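Local atomic coordinates of trans-2-enoyl-CoA reductase (PDB entry 4GGO), a protein that reduces the carbon-carbon double bond of enoyl-CoA substrates such as crotonyl-CoA with NADH, in bacterial fatty acid synthesis. Residues 317-323 and 338-343; 256-260 and 271-275. All blocks are in the same frame, centred on the assembly; numbering follows the deposited sequence.

Interaction 1 of 2, residues 317-323 and 338-343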
loop_
_atom_site.group_PDB
_atom_site.type_symbol
_atom_site.label_atom_id
_atom_site.label_comp_id
_atom_site.label_asym_id
_atom_site.label_seq_id
_atom_site.Cartn_x
_atom_site.Cartn_y
_atom_site.Cartn_z
ATOM N N ARG A 317 12.145 1.179 -6.409
ATOM C CA ARG A 317 12.785 2.484 -6.545
ATOM C C ARG A 317 13.017 3.111 -5.174
ATOM O O ARG A 317 14.046 3.746 -4.937
ATOM C CB ARG A 317 11.958 3.424 -7.430
ATOM C CG ARG A 317 12.536 4.831 -7.533
ATOM C CD ARG A 317 12.105 5.544 -8.812
ATOM N NE ARG A 317 10.694 5.925 -8.808
ATOM C CZ ARG A 317 10.235 7.086 -8.348
ATOM N NH1 ARG A 317 11.073 7.979 -7.841
ATOM N NH2 ARG A 317 8.936 7.353 -8.391
ATOM N N LEU A 318 12.056 2.921 -4.275
ATOM C CA LEU A 318 12.171 3.401 -2.900
ATOM C C LEU A 318 13.398 2.822 -2.197
ATOM O O LEU A 318 14.170 3.553 -1.580
ATOM C CB LEU A 318 10.910 3.054 -2.107
ATOM C CG LEU A 318 10.952 3.344 -0.604
ATOM C CD1 LEU A 318 11.016 4.842 -0.335
ATOM C CD2 LEU A 318 9.754 2.716 0.096
ATOM N N TYR A 319 13.570 1.507 -2.288
ATOM C CA TYR A 319 14.710 0.836 -1.669
ATOM C C TYR A 319 16.028 1.273 -2.304
ATOM O O TYR A 319 16.978 1.636 -1.610
ATOM C CB TYR A 319 14.570 -0.683 -1.794
ATOM C CG TYR A 319 13.757 -1.352 -0.703
ATOM C CD1 TYR A 319 12.378 -1.188 -0.630
ATOM C CD2 TYR A 319 14.367 -2.173 0.237
ATOM C CE1 TYR A 319 11.634 -1.813 0.364
ATOM C CE2 TYR A 319 13.634 -2.799 1.231
ATOM C CZ TYR A 319 12.267 -2.617 1.288
ATOM O OH TYR A 319 11.535 -3.241 2.275
ATOM N N ALA A 320 16.074 1.239 -3.630
ATOM C CA ALA A 320 17.312 1.477 -4.362
ATOM C C ALA A 320 17.725 2.948 -4.418
ATOM O O ALA A 320 18.916 3.261 -4.410
ATOM C CB ALA A 320 17.203 0.906 -5.768
ATOM N N GLU A 321 16.746 3.846 -4.474
ATOM C CA GLU A 321 17.032 5.258 -4.718
ATOM C C GLU A 321 16.706 6.186 -3.547
ATOM O O GLU A 321 16.830 7.404 -3.670
ATOM C CB GLU A 321 16.310 5.735 -5.980
ATOM C CG GLU A 321 16.873 5.176 -7.277
ATOM C CD GLU A 321 18.122 5.907 -7.735
ATOM O OE1 GLU A 321 18.003 6.806 -8.595
ATOM O OE2 GLU A 321 19.220 5.587 -7.235
ATOM N N ARG A 322 16.283 5.618 -2.420
ATOM C CA ARG A 322 16.022 6.415 -1.223
ATOM C C ARG A 322 16.662 5.800 0.019
ATOM O O ARG A 322 17.503 6.420 0.669
ATOM C CB ARG A 322 14.517 6.590 -0.989
ATOM C CG ARG A 322 13.772 7.333 -2.086
ATOM C CD ARG A 322 14.211 8.787 -2.184
ATOM N NE ARG A 322 13.327 9.560 -3.052
ATOM C CZ ARG A 322 13.404 9.568 -4.378
ATOM N NH1 ARG A 322 14.326 8.843 -4.994
ATOM N NH2 ARG A 322 12.556 10.299 -5.090
ATOM N N LEU A 323 16.257 4.575 0.342
ATOM C CA LEU A 323 16.694 3.923 1.571
ATOM C C LEU A 323 18.140 3.437 1.500
ATOM O O LEU A 323 18.929 3.681 2.413
ATOM C CB LEU A 323 15.768 2.752 1.913
ATOM C CG LEU A 323 14.276 3.074 2.031
ATOM C CD1 LEU A 323 13.490 1.827 2.407
ATOM C CD2 LEU A 323 14.043 4.188 3.039
ATOM N N ILE A 338 9.990 11.408 2.822
ATOM C CA ILE A 338 10.464 10.749 1.613
ATOM C C ILE A 338 9.393 10.892 0.535
ATOM O O ILE A 338 8.216 10.638 0.789
ATOM C CB ILE A 338 10.764 9.259 1.856
ATOM C CG1 ILE A 338 11.907 9.102 2.862
ATOM C CG2 ILE A 338 11.111 8.562 0.548
ATOM C CD1 ILE A 338 12.253 7.663 3.177
ATOM N N ARG A 339 9.802 11.309 -0.660
ATOM C CA ARG A 339 8.861 11.539 -1.750
ATOM C C ARG A 339 9.158 10.660 -2.958
ATOM O O ARG A 339 10.138 10.882 -3.667
ATOM C CB ARG A 339 8.888 13.011 -2.179
ATOM C CG ARG A 339 8.628 14.001 -1.056
ATOM C CD ARG A 339 7.213 13.867 -0.516
ATOM N NE ARG A 339 6.206 14.233 -1.509
ATOM C CZ ARG A 339 5.722 15.461 -1.663
ATOM N NH1 ARG A 339 6.152 16.448 -0.890
ATOM N NH2 ARG A 339 4.805 15.704 -2.591
ATOM N N ILE A 340 8.313 9.662 -3.196
ATOM C CA ILE A 340 8.396 8.891 -4.432
ATOM C C ILE A 340 7.153 9.123 -5.284
ATOM O O ILE A 340 6.882 8.382 -6.230
ATOM C CB ILE A 340 8.629 7.385 -4.190
ATOM C CG1 ILE A 340 7.490 6.781 -3.368
ATOM C CG2 ILE A 340 9.974 7.158 -3.509
ATOM C CD1 ILE A 340 7.616 5.283 -3.174
ATOM N N ASP A 341 6.404 10.163 -4.933
ATOM C CA ASP A 341 5.330 10.661 -5.781
ATOM C C ASP A 341 5.876 11.814 -6.617
ATOM O O ASP A 341 5.120 12.595 -7.198
ATOM C CB ASP A 341 4.146 11.134 -4.935
ATOM C CG ASP A 341 4.517 12.258 -3.985
ATOM O OD1 ASP A 341 5.712 12.396 -3.650
ATOM O OD2 ASP A 341 3.608 13.005 -3.566
ATOM N N ASP A 342 7.201 11.912 -6.666
ATOM C CA ASP A 342 7.871 13.015 -7.347
ATOM C C ASP A 342 7.656 12.997 -8.859
ATOM O O ASP A 342 7.604 14.048 -9.493
ATOM C CB ASP A 342 9.365 13.046 -6.998
ATOM C CG ASP A 342 10.046 11.704 -7.203
ATOM O OD1 ASP A 342 9.346 10.673 -7.274
ATOM O OD2 ASP A 342 11.292 11.680 -7.286
ATOM N N TRP A 343 7.524 11.806 -9.436
ATOM C CA TRP A 343 7.240 11.689 -10.862
ATOM C C TRP A 343 5.782 12.041 -11.152
ATOM O O TRP A 343 5.475 12.650 -12.174
ATOM C CB TRP A 343 7.551 10.278 -11.367
ATOM C CG TRP A 343 9.003 9.906 -11.286
ATOM C CD1 TRP A 343 10.035 10.699 -10.869
ATOM C CD2 TRP A 343 9.584 8.647 -11.641
ATOM N NE1 TRP A 343 11.222 10.008 -10.938
ATOM C CE2 TRP A 343 10.972 8.745 -11.409
ATOM C CE3 TRP A 343 9.066 7.444 -12.133
ATOM C CZ2 TRP A 343 11.846 7.686 -11.650
ATOM C CZ3 TRP A 343 9.937 6.395 -12.370
ATOM C CH2 TRP A 343 11.309 6.523 -12.130
HETATM O O HOH W 1 12.522 11.647 -1.290
#
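The guanidinium of Arg317 lies flat on the indole of Trp343, the planes 5° apart and CZ of Arg317 3.6 Å from the centroid of the six-membered ring, so that the stack is also a cation-pi contact over the ring face. Ile340 CB covers the opposite face of the guanidinium. The chain of Arg317 bends at chi3 (71°), with CD and NE both over the benzo part of the indole, nearest CH2 and CZ2, and CZ over the ring centre. At the edge, NH1 of Arg317 donates to the syn lone pair of Asp342 OD1 (3.2 Å, 159°), with guanidinium and carboxylate nearly coplanar. NH2 makes a weak bond to Ile340 O, but its stronger partner is Glu309, in a salt bridge outside the contact.

Arg322 meets the same carboxylate quite differently, its guanidinium plane perpendicular to that of Asp342. Its NH2 reaches Arg339 O at 2.9 Å and forms a salt bridge with Asp342 OD2, also at 2.9 Å, whose hydrogen bond is weak, while NH1 turns back to the carbonyl of Glu321. NE of Arg322 donates to a water at 2.8 Å, which also accepts from Arg339 N, and Ile340 CG2 sits over one guanidinium face.

Beneath the charges, Leu318 CD1 packs against Ile338 CG2 at 3.8 Å and Leu323 CD2 against Ile338 CD1 at 3.9 Å, the side chains crossing at about a right angle in both pairs. The end of helix 311-323, widened by a pi-type turn, thereby covers edge strand 338-339 of the Rossmann-type parallel sheet and the turn that follows it. With one carboxylate oxygen paired to each arginine, Asp342 is likely to remain ionised and to offset the two positive charges drawn together here.

Interaction 2 of 2, residues 256-260 and 271-275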
loop_
_atom_site.group_PDB
_atom_site.type_symbol
_atom_site.label_atom_id
_atom_site.label_comp_id
_atom_site.label_asym_id
_atom_site.label_seq_id
_atom_site.Cartn_x
_atom_site.Cartn_y
_atom_site.Cartn_z
ATOM N N LEU A 256 0.206 11.577 11.144
ATOM C CA LEU A 256 1.251 10.655 10.709
ATOM C C LEU A 256 2.605 11.353 10.686
ATOM O O LEU A 256 3.611 10.794 11.119
ATOM C CB LEU A 256 0.942 10.124 9.308
ATOM C CG LEU A 256 0.786 8.620 9.081
ATOM C CD1 LEU A 256 1.209 8.265 7.659
ATOM C CD2 LEU A 256 1.568 7.810 10.101
ATOM N N GLU A 257 2.617 12.578 10.171
ATOM C CA GLU A 257 3.850 13.347 10.034
ATOM C C GLU A 257 4.396 13.787 11.390
ATOM O O GLU A 257 5.602 13.735 11.630
ATOM C CB GLU A 257 3.622 14.559 9.125
ATOM C CG GLU A 257 3.297 14.191 7.684
ATOM C CD GLU A 257 2.802 15.372 6.869
ATOM O OE1 GLU A 257 2.572 16.452 7.455
ATOM O OE2 GLU A 257 2.640 15.219 5.640
ATOM N N ALA A 258 3.501 14.216 12.275
ATOM C CA ALA A 258 3.891 14.612 13.622
ATOM C C ALA A 258 4.403 13.409 14.411
ATOM O O ALA A 258 5.247 13.547 15.297
ATOM C CB ALA A 258 2.722 15.258 14.339
ATOM N N THR A 259 3.883 12.231 14.081
ATOM C CA THR A 259 4.299 10.997 14.739
ATOM C C THR A 259 5.723 10.605 14.349
ATOM O O THR A 259 6.544 10.299 15.214
ATOM C CB THR A 259 3.332 9.837 14.430
ATOM O OG1 THR A 259 2.043 10.127 14.986
ATOM C CG2 THR A 259 3.850 8.537 15.024
ATOM N N ALA A 260 6.011 10.623 13.049
ATOM C CA ALA A 260 7.350 10.320 12.546
ATOM C C ALA A 260 8.350 11.294 13.140
ATOM O O ALA A 260 9.517 10.967 13.355
ATOM C CB ALA A 260 7.378 10.407 11.030
ATOM N N ARG A 271 15.567 6.129 12.608
ATOM C CA ARG A 271 15.318 6.979 11.450
ATOM C C ARG A 271 13.898 6.765 10.932
ATOM O O ARG A 271 13.642 5.847 10.155
ATOM C CB ARG A 271 16.344 6.705 10.348
ATOM C CG ARG A 271 17.754 7.169 10.691
ATOM C CD ARG A 271 18.737 6.862 9.571
ATOM N NE ARG A 271 18.955 5.428 9.408
ATOM C CZ ARG A 271 19.773 4.893 8.506
ATOM N NH1 ARG A 271 20.454 5.675 7.679
ATOM N NH2 ARG A 271 19.910 3.576 8.431
ATOM N N ALA A 272 12.981 7.618 11.378
ATOM C CA ALA A 272 11.572 7.499 11.017
ATOM C C ALA A 272 11.183 8.497 9.932
ATOM O O ALA A 272 11.565 9.666 9.984
ATOM C CB ALA A 272 10.697 7.690 12.245
ATOM N N PHE A 273 10.419 8.029 8.949
ATOM C CA PHE A 273 9.970 8.883 7.857
ATOM C C PHE A 273 8.538 8.568 7.463
ATOM O O PHE A 273 8.092 7.427 7.567
ATOM C CB PHE A 273 10.846 8.690 6.616
ATOM C CG PHE A 273 12.312 8.893 6.855
ATOM C CD1 PHE A 273 12.875 10.154 6.752
ATOM C CD2 PHE A 273 13.134 7.819 7.151
ATOM C CE1 PHE A 273 14.229 10.343 6.961
ATOM C CE2 PHE A 273 14.487 8.000 7.360
ATOM C CZ PHE A 273 15.036 9.264 7.264
ATOM N N VAL A 274 7.823 9.585 7.002
ATOM C CA VAL A 274 6.613 9.350 6.235
ATOM C C VAL A 274 7.038 9.274 4.779
ATOM O O VAL A 274 7.730 10.163 4.283
ATOM C CB VAL A 274 5.581 10.477 6.408
ATOM C CG1 VAL A 274 4.451 10.319 5.399
ATOM C CG2 VAL A 274 5.033 10.486 7.827
ATOM N N SER A 275 6.657 8.198 4.103
ATOM C CA SER A 275 6.962 8.055 2.687
ATOM C C SER A 275 5.713 8.333 1.866
ATOM O O SER A 275 4.736 7.586 1.933
ATOM C CB SER A 275 7.492 6.653 2.383
ATOM O OG SER A 275 7.834 6.530 1.012
#
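Glu257 and Phe273 carry flat groups at the border of this contact, and neither stacks on a residue of the facing segment. The carboxylate of Glu257 is engaged through OE2 by Arg337 and by Lys253, an NAD(+)-binding residue, leaving the aliphatic CG of Glu257 to touch Val274 CG2 at 4.1 Å. The CB of Phe273 points away from the helix, its side chain packs on Leu230, Ile330, Val332 and Ile338, and it meets Ala260 CB with its backbone alone.

Val274 buries the largest area of any residue in the contact, followed by Ala260. Its CG1 stands anti to the backbone N (chi1 170°), which leaves CG2 as the branch directed at the helix. That methyl rests 3.6 Å from Leu256 O, 3.8 Å from Glu257 CA and 4.0 Å from Ala260 CB.

Helix 248-266 is the crossover that brings the chain from strand 227-233 back to its parallel neighbour 270-276, a beta-alpha-beta unit of the Rossmann-type fold. Its segment runs nearly antiparallel to the strand, at 164°, with the axes 7.6 Å apart. Such closeness suits small residues: at the other end of the contact Ala272 CB lies 3.7 Å from Ala260 O, and the CA atoms of Ala260 and Ala272 are 5.3 Å apart. No hydrogen bond links residues 256-260 to 271-275; just beyond, Asn264 OD1 on the same helix accepts from Ala272 N. Trp210 of helix 208-219 also packs on Leu256, Thr259 and Ala260.

Overall arrangement
Both contacts fasten helices to the same edge region of the parallel sheet, strand 338-339 being outermost and 270-276 next to it. Interaction 2 closes first along the chain and is the more buried, an apolar contact of alanine, valine and leucine side chains and the aliphatic part of a glutamate, without polar links between its segments. Interaction 1, partly buried, has an apolar floor next to the sheet but grades outward into an arginine, aspartate and tryptophan network around the turn after the edge strand. The two meet directly: Ile338 N probably donates to Val274 O, 3.0 Å away, and Leu318 CD1 packs against Ser275 OG. Strand 270-276 thus directs Val274 toward helix 248-266, while Ser275 faces helix 311-323.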